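Local coordinates for protein alpha-1,4-endofucoidanase (Mariniflexile fucanivorans, PDB 6DLH) that hydrolyses alpha-1,4-linked fucoidan from within the chain as a retaining family GH107 glycoside hydrolase, and binds calcium ions, at residues Gly650-Tyr664 with Ala690-Ser702. Numbering follows the deposited sequence.
Sequences GSFAYNYTLQLGTDY and ANSWKLSGTPINS
Leu658 and Trp693 exchange both their backbone hydrogen bonds, Leu658 N giving to Trp693 O at 2.7 Å, and the same two-way pairing recurs at Tyr656 and Leu695. Strands 654-659 and 692-697 thus run antiparallel, and single backbone bonds from the flanking loops continue the pairing past them: Leu660 N to Asn691 O, nearly straight (170°), and at the far end Ser651 N to Pro699 O. On the inward face Leu695 CD1 lies 3.9 Å from both Leu658 CG and Leu658 CD1. Leu658 holds CG beside its own backbone N (chi1 -65°), which lets the branch cross the leucine on the neighbouring strand. With an alanine at Leu658, Leu695 CD1 would probably lose its apolar neighbour from strand 654-659, opening a gap between the two side chains. On the other face Thr657 CG2 rests on Ser692 CB at 3.6 Å, and Asn655 OD1 approaches Lys694 CD at 3.6 Å, the two side chains crossing at a slant.

Near the calcium-binding end, Tyr664 OH meets the edge of the Trp693 indole, 3.2 Å from CD1. One water lies in plane at the edge of both rings; it accepts from Trp693 NE1, donates to Ala690 O and bonds Tyr664 OH at 2.5 Å. From the facing sheet, Leu645 and Phe711 pack on Leu695, and Leu713 on Tyr664, while Thr646 O engages Tyr654 OH. The two strands therefore form part of one layer of the last of the three Ig-like domains in this chain: backbone bonds set their register, the face carrying Leu658 and Leu695 packs toward the other sheet, and the water ties the polar edges of the buried tyrosine and tryptophan together.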
loop_
_atom_site.group_PDB
_atom_site.type_symbol
_atom_site.label_atom_id
_atom_site.label_comp_id
_atom_site.label_asym_id
_atom_site.label_seq_id
_atom_site.Cartn_x
_atom_site.Cartn_y
_atom_site.Cartn_z
ATOM N N GLY A 650 -2.784 -33.659 -33.876
ATOM C CA GLY A 650 -2.978 -35.099 -33.945
ATOM C C GLY A 650 -2.149 -35.834 -32.895
ATOM O O GLY A 650 -0.938 -35.640 -32.822
ATOM N N SER A 651 -2.839 -36.647 -32.081
ATOM C CA SER A 651 -2.272 -37.522 -31.062
ATOM C C SER A 651 -2.022 -36.785 -29.744
ATOM O O SER A 651 -1.617 -37.396 -28.758
ATOM C CB SER A 651 -1.050 -38.280 -31.551
ATOM O OG SER A 651 0.119 -37.471 -31.498
ATOM N N PHE A 652 -2.281 -35.475 -29.724
ATOM C CA PHE A 652 -2.139 -34.688 -28.510
ATOM C C PHE A 652 -3.513 -34.448 -27.894
ATOM O O PHE A 652 -4.461 -34.125 -28.605
ATOM C CB PHE A 652 -1.384 -33.389 -28.795
ATOM C CG PHE A 652 0.074 -33.601 -29.106
ATOM C CD1 PHE A 652 0.997 -33.785 -28.085
ATOM C CD2 PHE A 652 0.521 -33.639 -30.418
ATOM C CE1 PHE A 652 2.339 -33.992 -28.373
ATOM C CE2 PHE A 652 1.863 -33.842 -30.704
ATOM C CZ PHE A 652 2.769 -34.019 -29.681
ATOM N N ALA A 653 -3.605 -34.630 -26.571
ATOM C CA ALA A 653 -4.850 -34.407 -25.855
ATOM C C ALA A 653 -5.284 -32.956 -26.047
ATOM O O ALA A 653 -4.465 -32.037 -26.005
ATOM C CB ALA A 653 -4.707 -34.770 -24.396
ATOM N N TYR A 654 -6.584 -32.789 -26.303
ATOM C CA TYR A 654 -7.189 -31.492 -26.533
ATOM C C TYR A 654 -7.996 -31.119 -25.297
ATOM O O TYR A 654 -8.587 -31.991 -24.654
ATOM C CB TYR A 654 -8.106 -31.548 -27.757
ATOM C CG TYR A 654 -8.690 -30.222 -28.169
ATOM C CD1 TYR A 654 -7.996 -29.379 -29.019
ATOM C CD2 TYR A 654 -9.929 -29.804 -27.699
ATOM C CE1 TYR A 654 -8.516 -28.152 -29.401
ATOM C CE2 TYR A 654 -10.460 -28.574 -28.062
ATOM C CZ TYR A 654 -9.752 -27.749 -28.920
ATOM O OH TYR A 654 -10.259 -26.537 -29.293
ATOM N N ASN A 655 -8.007 -29.815 -24.992
ATOM C CA ASN A 655 -8.782 -29.269 -23.889
ATOM C C ASN A 655 -9.221 -27.852 -24.245
ATOM O O ASN A 655 -8.447 -27.095 -24.831
ATOM C CB ASN A 655 -8.002 -29.279 -22.568
ATOM C CG ASN A 655 -7.902 -30.657 -21.950
ATOM O OD1 ASN A 655 -8.877 -31.171 -21.402
ATOM N ND2 ASN A 655 -6.728 -31.267 -22.037
ATOM N N TYR A 656 -10.470 -27.525 -23.881
ATOM C CA TYR A 656 -11.027 -26.187 -24.013
ATOM C C TYR A 656 -12.259 -26.059 -23.121
ATOM O O TYR A 656 -13.159 -26.895 -23.185
ATOM C CB TYR A 656 -11.415 -25.896 -25.463
ATOM C CG TYR A 656 -11.583 -24.432 -25.778
ATOM C CD1 TYR A 656 -12.705 -23.728 -25.365
ATOM C CD2 TYR A 656 -10.621 -23.751 -26.505
ATOM C CE1 TYR A 656 -12.865 -22.384 -25.664
ATOM C CE2 TYR A 656 -10.764 -22.408 -26.812
ATOM C CZ TYR A 656 -11.889 -21.721 -26.391
ATOM O OH TYR A 656 -12.030 -20.398 -26.701
ATOM N N THR A 657 -12.290 -24.998 -22.301
ATOM C CA THR A 657 -13.371 -24.795 -21.350
ATOM C C THR A 657 -14.323 -23.721 -21.874
ATOM O O THR A 657 -13.905 -22.604 -22.178
ATOM C CB THR A 657 -12.835 -24.539 -19.931
ATOM O OG1 THR A 657 -12.239 -25.736 -19.428
ATOM C CG2 THR A 657 -13.909 -24.098 -18.961
ATOM N N LEU A 658 -15.605 -24.094 -21.998
ATOM C CA LEU A 658 -16.668 -23.148 -22.291
ATOM C C LEU A 658 -17.140 -22.531 -20.977
ATOM O O LEU A 658 -17.333 -23.242 -19.988
ATOM C CB LEU A 658 -17.818 -23.871 -23.001
ATOM C CG LEU A 658 -17.508 -24.447 -24.385
ATOM C CD1 LEU A 658 -18.734 -25.146 -24.960
ATOM C CD2 LEU A 658 -16.998 -23.379 -25.343
ATOM N N GLN A 659 -17.327 -21.207 -20.997
ATOM C CA GLN A 659 -17.506 -20.419 -19.787
ATOM C C GLN A 659 -18.796 -19.604 -19.876
ATOM O O GLN A 659 -18.985 -18.834 -20.820
ATOM C CB GLN A 659 -16.302 -19.490 -19.614
ATOM C CG GLN A 659 -16.212 -18.838 -18.241
ATOM C CD GLN A 659 -15.428 -19.683 -17.266
ATOM O OE1 GLN A 659 -14.325 -20.144 -17.560
ATOM N NE2 GLN A 659 -15.995 -19.888 -16.087
ATOM N N LEU A 660 -19.671 -19.783 -18.877
ATOM C CA LEU A 660 -20.850 -18.945 -18.718
ATOM C C LEU A 660 -20.384 -17.501 -18.586
ATOM O O LEU A 660 -19.588 -17.183 -17.706
ATOM C CB LEU A 660 -21.631 -19.386 -17.474
ATOM C CG LEU A 660 -22.857 -18.546 -17.107
ATOM C CD1 LEU A 660 -23.983 -18.738 -18.113
ATOM C CD2 LEU A 660 -23.349 -18.884 -15.706
ATOM N N GLY A 661 -20.858 -16.649 -19.498
ATOM C CA GLY A 661 -20.528 -15.234 -19.464
ATOM C C GLY A 661 -19.512 -14.872 -20.536
ATOM O O GLY A 661 -19.353 -13.699 -20.860
ATOM N N THR A 662 -18.843 -15.894 -21.081
ATOM C CA THR A 662 -17.877 -15.700 -22.152
ATOM C C THR A 662 -18.405 -16.328 -23.444
ATOM O O THR A 662 -18.380 -15.698 -24.503
ATOM C CB THR A 662 -16.484 -16.215 -21.750
ATOM O OG1 THR A 662 -16.156 -15.729 -20.446
ATOM C CG2 THR A 662 -15.393 -15.837 -22.732
ATOM N N ASP A 663 -18.884 -17.575 -23.338
ATOM C CA ASP A 663 -19.227 -18.365 -24.511
ATOM C C ASP A 663 -20.745 -18.471 -24.677
ATOM O O ASP A 663 -21.230 -18.626 -25.796
ATOM C CB ASP A 663 -18.535 -19.731 -24.476
ATOM C CG ASP A 663 -17.022 -19.631 -24.359
ATOM O OD1 ASP A 663 -16.393 -19.135 -25.318
ATOM O OD2 ASP A 663 -16.488 -20.045 -23.308
ATOM N N TYR A 664 -21.478 -18.375 -23.561
ATOM C CA TYR A 664 -22.913 -18.616 -23.540
ATOM C C TYR A 664 -23.527 -17.908 -22.332
ATOM O O TYR A 664 -22.912 -17.836 -21.267
ATOM C CB TYR A 664 -23.215 -20.122 -23.532
ATOM C CG TYR A 664 -22.747 -20.870 -22.307
ATOM C CD1 TYR A 664 -23.521 -20.910 -21.158
ATOM C CD2 TYR A 664 -21.530 -21.538 -22.289
ATOM C CE1 TYR A 664 -23.098 -21.580 -20.020
ATOM C CE2 TYR A 664 -21.092 -22.218 -21.160
ATOM C CZ TYR A 664 -21.878 -22.236 -20.020
ATOM O OH TYR A 664 -21.475 -22.891 -18.890
ATOM N N ALA A 690 -20.502 -25.262 -12.031
ATOM C CA ALA A 690 -21.743 -24.544 -12.274
ATOM C C ALA A 690 -21.642 -23.642 -13.504
ATOM O O ALA A 690 -22.644 -23.412 -14.176
ATOM C CB ALA A 690 -22.122 -23.758 -11.040
ATOM N N ASN A 691 -20.430 -23.157 -13.807
ATOM C CA ASN A 691 -20.254 -22.028 -14.711
ATOM C C ASN A 691 -19.486 -22.418 -15.975
ATOM O O ASN A 691 -19.347 -21.594 -16.882
ATOM C CB ASN A 691 -19.548 -20.861 -14.013
ATOM C CG ASN A 691 -20.349 -20.249 -12.881
ATOM O OD1 ASN A 691 -21.354 -19.582 -13.112
ATOM N ND2 ASN A 691 -19.900 -20.455 -11.654
ATOM N N SER A 692 -18.985 -23.662 -16.032
ATOM C CA SER A 692 -18.056 -24.054 -17.084
ATOM C C SER A 692 -18.246 -25.511 -17.509
ATOM O O SER A 692 -18.536 -26.376 -16.683
ATOM C CB SER A 692 -16.631 -23.789 -16.662
ATOM O OG SER A 692 -16.328 -24.484 -15.461
ATOM N N TRP A 693 -18.047 -25.759 -18.813
ATOM C CA TRP A 693 -18.126 -27.081 -19.420
ATOM C C TRP A 693 -16.850 -27.339 -20.217
ATOM O O TRP A 693 -16.417 -26.479 -20.985
ATOM C CB TRP A 693 -19.377 -27.194 -20.309
ATOM C CG TRP A 693 -20.675 -27.124 -19.561
ATOM C CD1 TRP A 693 -21.196 -26.032 -18.926
ATOM C CD2 TRP A 693 -21.628 -28.187 -19.368
ATOM N NE1 TRP A 693 -22.396 -26.342 -18.344
ATOM C CE2 TRP A 693 -22.690 -27.657 -18.599
ATOM C CE3 TRP A 693 -21.693 -29.529 -19.766
ATOM C CZ2 TRP A 693 -23.790 -28.424 -18.219
ATOM C CZ3 TRP A 693 -22.778 -30.290 -19.383
ATOM C CH2 TRP A 693 -23.812 -29.742 -18.620
ATOM N N LYS A 694 -16.248 -28.523 -20.032
ATOM C CA LYS A 694 -14.974 -28.825 -20.673
ATOM C C LYS A 694 -15.168 -29.733 -21.887
ATOM O O LYS A 694 -15.750 -30.815 -21.789
ATOM C CB LYS A 694 -13.963 -29.421 -19.686
ATOM C CG LYS A 694 -12.579 -29.697 -20.267
ATOM C CD LYS A 694 -11.542 -30.135 -19.251
ATOM C CE LYS A 694 -11.647 -31.591 -18.848
ATOM N NZ LYS A 694 -10.726 -31.911 -17.733
ATOM N N LEU A 695 -14.652 -29.265 -23.028
ATOM C CA LEU A 695 -14.538 -30.054 -24.241
ATOM C C LEU A 695 -13.178 -30.739 -24.237
ATOM O O LEU A 695 -12.145 -30.070 -24.187
ATOM C CB LEU A 695 -14.649 -29.118 -25.448
ATOM C CG LEU A 695 -16.000 -28.430 -25.633
ATOM C CD1 LEU A 695 -15.867 -27.213 -26.536
ATOM C CD2 LEU A 695 -17.027 -29.403 -26.192
ATOM N N SER A 696 -13.184 -32.075 -24.290
ATOM C CA SER A 696 -11.934 -32.813 -24.289
ATOM C C SER A 696 -12.000 -34.019 -25.223
ATOM O O SER A 696 -13.068 -34.400 -25.703
ATOM C CB SER A 696 -11.539 -33.206 -22.892
ATOM O OG SER A 696 -12.603 -33.877 -22.241
ATOM N N GLY A 697 -10.825 -34.605 -25.461
ATOM C CA GLY A 697 -10.664 -35.774 -26.303
ATOM C C GLY A 697 -9.332 -35.709 -27.035
ATOM O O GLY A 697 -8.677 -34.670 -27.031
ATOM N N THR A 698 -8.949 -36.820 -27.668
ATOM C CA THR A 698 -7.690 -36.867 -28.392
ATOM C C THR A 698 -7.964 -37.094 -29.875
ATOM O O THR A 698 -8.486 -38.138 -30.258
ATOM C CB THR A 698 -6.720 -37.884 -27.774
ATOM O OG1 THR A 698 -6.655 -37.606 -26.374
ATOM C CG2 THR A 698 -5.333 -37.810 -28.373
ATOM N N PRO A 699 -7.637 -36.117 -30.750
ATOM C CA PRO A 699 -7.765 -36.308 -32.191
ATOM C C PRO A 699 -6.534 -37.040 -32.713
ATOM O O PRO A 699 -5.456 -36.925 -32.135
ATOM C CB PRO A 699 -7.800 -34.862 -32.709
ATOM C CG PRO A 699 -6.917 -34.101 -31.739
ATOM C CD PRO A 699 -7.142 -34.774 -30.400
ATOM N N ILE A 700 -6.724 -37.813 -33.788
ATOM C CA ILE A 700 -5.627 -38.409 -34.537
ATOM C C ILE A 700 -5.556 -37.711 -35.895
ATOM O O ILE A 700 -6.444 -36.925 -36.225
ATOM C CB ILE A 700 -5.783 -39.944 -34.641
ATOM C CG1 ILE A 700 -7.099 -40.362 -35.308
ATOM C CG2 ILE A 700 -5.608 -40.592 -33.271
ATOM C CD1 ILE A 700 -7.190 -41.837 -35.654
ATOM N N ASN A 701 -4.496 -38.001 -36.665
ATOM C CA ASN A 701 -4.222 -37.337 -37.933
ATOM C C ASN A 701 -5.363 -37.535 -38.932
ATOM O O ASN A 701 -5.619 -36.659 -39.756
ATOM C CB ASN A 701 -2.889 -37.779 -38.537
ATOM C CG ASN A 701 -1.697 -37.238 -37.773
ATOM O OD1 ASN A 701 -1.812 -36.898 -36.598
ATOM N ND2 ASN A 701 -0.551 -37.155 -38.428
ATOM N N SER A 702 -6.044 -38.683 -38.862
ATOM C CA SER A 702 -7.171 -38.936 -39.748
ATOM C C SER A 702 -8.277 -37.895 -39.545
ATOM O O SER A 702 -9.215 -37.838 -40.338
ATOM C CB SER A 702 -7.693 -40.339 -39.587
ATOM O OG SER A 702 -8.472 -40.458 -38.406
HETATM O O HOH W 1 -22.633 -23.528 -16.742
#